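Probable ribose-5-phosphate isomerase B (Mycoplasma genitalium, PDB 6MU0) probably interconverts ribulose 5-phosphate and ribose 5-phosphate in the non-oxidative stage of the pentose phosphate pathway. Local coordinates at residues N114-S119 with K130-F135. Sequence-based numbering, arbitrary orientation.
Sequences NVLCLS and KIVDDF
The i to i+4 helix hydrogen bond from Phe135 N to Ile131 O (2.9 Å) spans one turn of helix 125-137, so both side chains face the same strand residue, Leu116. The strand residue lies under the phenyl ring: Leu116 CB sits 4.0 Å from the Phe135 ring centroid and 10° off the ring normal, a CH-pi contact over the face. A chi1 of 173° turns CG of Leu116 away from its backbone N and carries both methyls to the helix. CD1 reaches Ile131 CG2, while CD2 packs 3.9 Å from Val132 CG2. Leu118, two residues along, straddles the same pair of branches. Its CD2 approaches Ile131 CG2 to 3.7 Å, and its CD1 meets Val132 CG2, Leu118 and Val132 crossing at about a right angle. Ile28 of helix 22-34 also touches Leu118 and Val132, and Arg108 makes a cation-pi contact with Phe135. This is a worked case of one helix-on-sheet layer of the alpha/beta fold: segment 130-135 runs nearly antiparallel (158°) to 115-117, an interior strand of a parallel sheet. Beyond Leu118, Ser119 OG bonds to Gly78 O of the ribulose-5-phosphate pocket. Being wholly apolar, the interface itself probably depends mainly on burial and fit of shape rather than on directional polar bonds.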
loop_
_atom_site.group_PDB
_atom_site.type_symbol
_atom_site.label_atom_id
_atom_site.label_comp_id
_atom_site.label_asym_id
_atom_site.label_seq_id
_atom_site.Cartn_x
_atom_site.Cartn_y
_atom_site.Cartn_z
ATOM N N ASN A 114 -0.084 -0.358 6.745
ATOM C CA ASN A 114 -0.935 -1.348 6.099
ATOM C C ASN A 114 -1.255 -1.014 4.651
ATOM O O ASN A 114 -1.941 -1.801 3.991
ATOM C CB ASN A 114 -2.198 -1.659 6.915
ATOM C CG ASN A 114 -3.001 -0.423 7.261
ATOM O OD1 ASN A 114 -2.870 0.627 6.628
ATOM N ND2 ASN A 114 -3.850 -0.543 8.276
ATOM N N VAL A 115 -0.738 0.102 4.131
ATOM C CA VAL A 115 -0.845 0.439 2.722
ATOM C C VAL A 115 0.523 0.911 2.250
ATOM O O VAL A 115 1.137 1.791 2.873
ATOM C CB VAL A 115 -1.928 1.503 2.452
ATOM C CG1 VAL A 115 -1.890 1.972 0.997
ATOM C CG2 VAL A 115 -3.319 0.957 2.791
ATOM N N LEU A 116 1.004 0.300 1.172
ATOM C CA LEU A 116 2.279 0.612 0.552
ATOM C C LEU A 116 1.996 1.412 -0.711
ATOM O O LEU A 116 1.247 0.954 -1.582
ATOM C CB LEU A 116 2.984 -0.698 0.202
ATOM C CG LEU A 116 4.275 -0.586 -0.600
ATOM C CD1 LEU A 116 5.355 0.135 0.190
ATOM C CD2 LEU A 116 4.725 -1.986 -1.003
ATOM N N CYS A 117 2.594 2.599 -0.808
ATOM C CA CYS A 117 2.414 3.502 -1.936
ATOM C C CYS A 117 3.703 3.566 -2.742
ATOM O O CYS A 117 4.792 3.720 -2.170
ATOM C CB CYS A 117 2.021 4.895 -1.448
ATOM S SG CYS A 117 0.480 4.870 -0.488
ATOM N N LEU A 118 3.562 3.456 -4.067
ATOM C CA LEU A 118 4.673 3.282 -4.988
ATOM C C LEU A 118 4.565 4.276 -6.137
ATOM O O LEU A 118 3.470 4.700 -6.526
ATOM C CB LEU A 118 4.663 1.876 -5.601
ATOM C CG LEU A 118 4.678 0.705 -4.623
ATOM C CD1 LEU A 118 4.519 -0.609 -5.362
ATOM C CD2 LEU A 118 5.947 0.705 -3.795
ATOM N N SER A 119 5.725 4.596 -6.696
ATOM C CA SER A 119 5.867 5.469 -7.853
ATOM C C SER A 119 5.981 4.658 -9.140
ATOM O O SER A 119 6.857 3.795 -9.258
ATOM C CB SER A 119 7.141 6.292 -7.688
ATOM O OG SER A 119 7.465 7.001 -8.871
ATOM N N LYS A 130 11.080 -5.372 -5.572
ATOM C CA LYS A 130 11.907 -5.566 -4.382
ATOM C C LYS A 130 11.315 -4.854 -3.173
ATOM O O LYS A 130 11.367 -5.370 -2.048
ATOM C CB LYS A 130 13.323 -5.060 -4.640
ATOM C CG LYS A 130 14.055 -5.855 -5.695
ATOM C CD LYS A 130 15.338 -5.169 -6.116
ATOM C CE LYS A 130 15.910 -5.818 -7.357
ATOM N NZ LYS A 130 17.093 -5.059 -7.840
ATOM N N ILE A 131 10.777 -3.653 -3.387
ATOM C CA ILE A 131 10.121 -2.914 -2.312
ATOM C C ILE A 131 8.945 -3.713 -1.766
ATOM O O ILE A 131 8.794 -3.882 -0.550
ATOM C CB ILE A 131 9.689 -1.533 -2.830
ATOM C CG1 ILE A 131 10.914 -0.633 -3.045
ATOM C CG2 ILE A 131 8.654 -0.898 -1.904
ATOM C CD1 ILE A 131 10.623 0.607 -3.866
ATOM N N VAL A 132 8.090 -4.205 -2.667
ATOM C CA VAL A 132 6.944 -5.019 -2.262
ATOM C C VAL A 132 7.402 -6.228 -1.460
ATOM O O VAL A 132 6.870 -6.521 -0.382
ATOM C CB VAL A 132 6.120 -5.429 -3.497
ATOM C CG1 VAL A 132 5.075 -6.465 -3.121
ATOM C CG2 VAL A 132 5.440 -4.218 -4.122
ATOM N N ASP A 133 8.396 -6.956 -1.974
ATOM C CA ASP A 133 8.834 -8.172 -1.293
ATOM C C ASP A 133 9.360 -7.872 0.106
ATOM O O ASP A 133 9.047 -8.594 1.062
ATOM C CB ASP A 133 9.907 -8.888 -2.118
ATOM C CG ASP A 133 9.341 -9.652 -3.314
ATOM O OD1 ASP A 133 8.107 -9.840 -3.407
ATOM O OD2 ASP A 133 10.154 -10.070 -4.163
ATOM N N ASP A 134 10.168 -6.818 0.249
ATOM C CA ASP A 134 10.742 -6.524 1.560
ATOM C C ASP A 134 9.689 -5.991 2.524
ATOM O O ASP A 134 9.740 -6.275 3.726
ATOM C CB ASP A 134 11.927 -5.567 1.437
ATOM C CG ASP A 134 13.208 -6.158 2.010
ATOM O OD1 ASP A 134 13.277 -7.398 2.177
ATOM O OD2 ASP A 134 14.142 -5.389 2.315
ATOM N N PHE A 135 8.727 -5.218 2.012
ATOM C CA PHE A 135 7.622 -4.747 2.839
ATOM C C PHE A 135 6.812 -5.917 3.384
ATOM O O PHE A 135 6.472 -5.947 4.573
ATOM C CB PHE A 135 6.748 -3.822 1.993
ATOM C CG PHE A 135 5.563 -3.251 2.719
ATOM C CD1 PHE A 135 5.694 -2.103 3.478
ATOM C CD2 PHE A 135 4.311 -3.835 2.609
ATOM C CE1 PHE A 135 4.608 -1.554 4.125
ATOM C CE2 PHE A 135 3.218 -3.294 3.261
ATOM C CZ PHE A 135 3.370 -2.153 4.022
#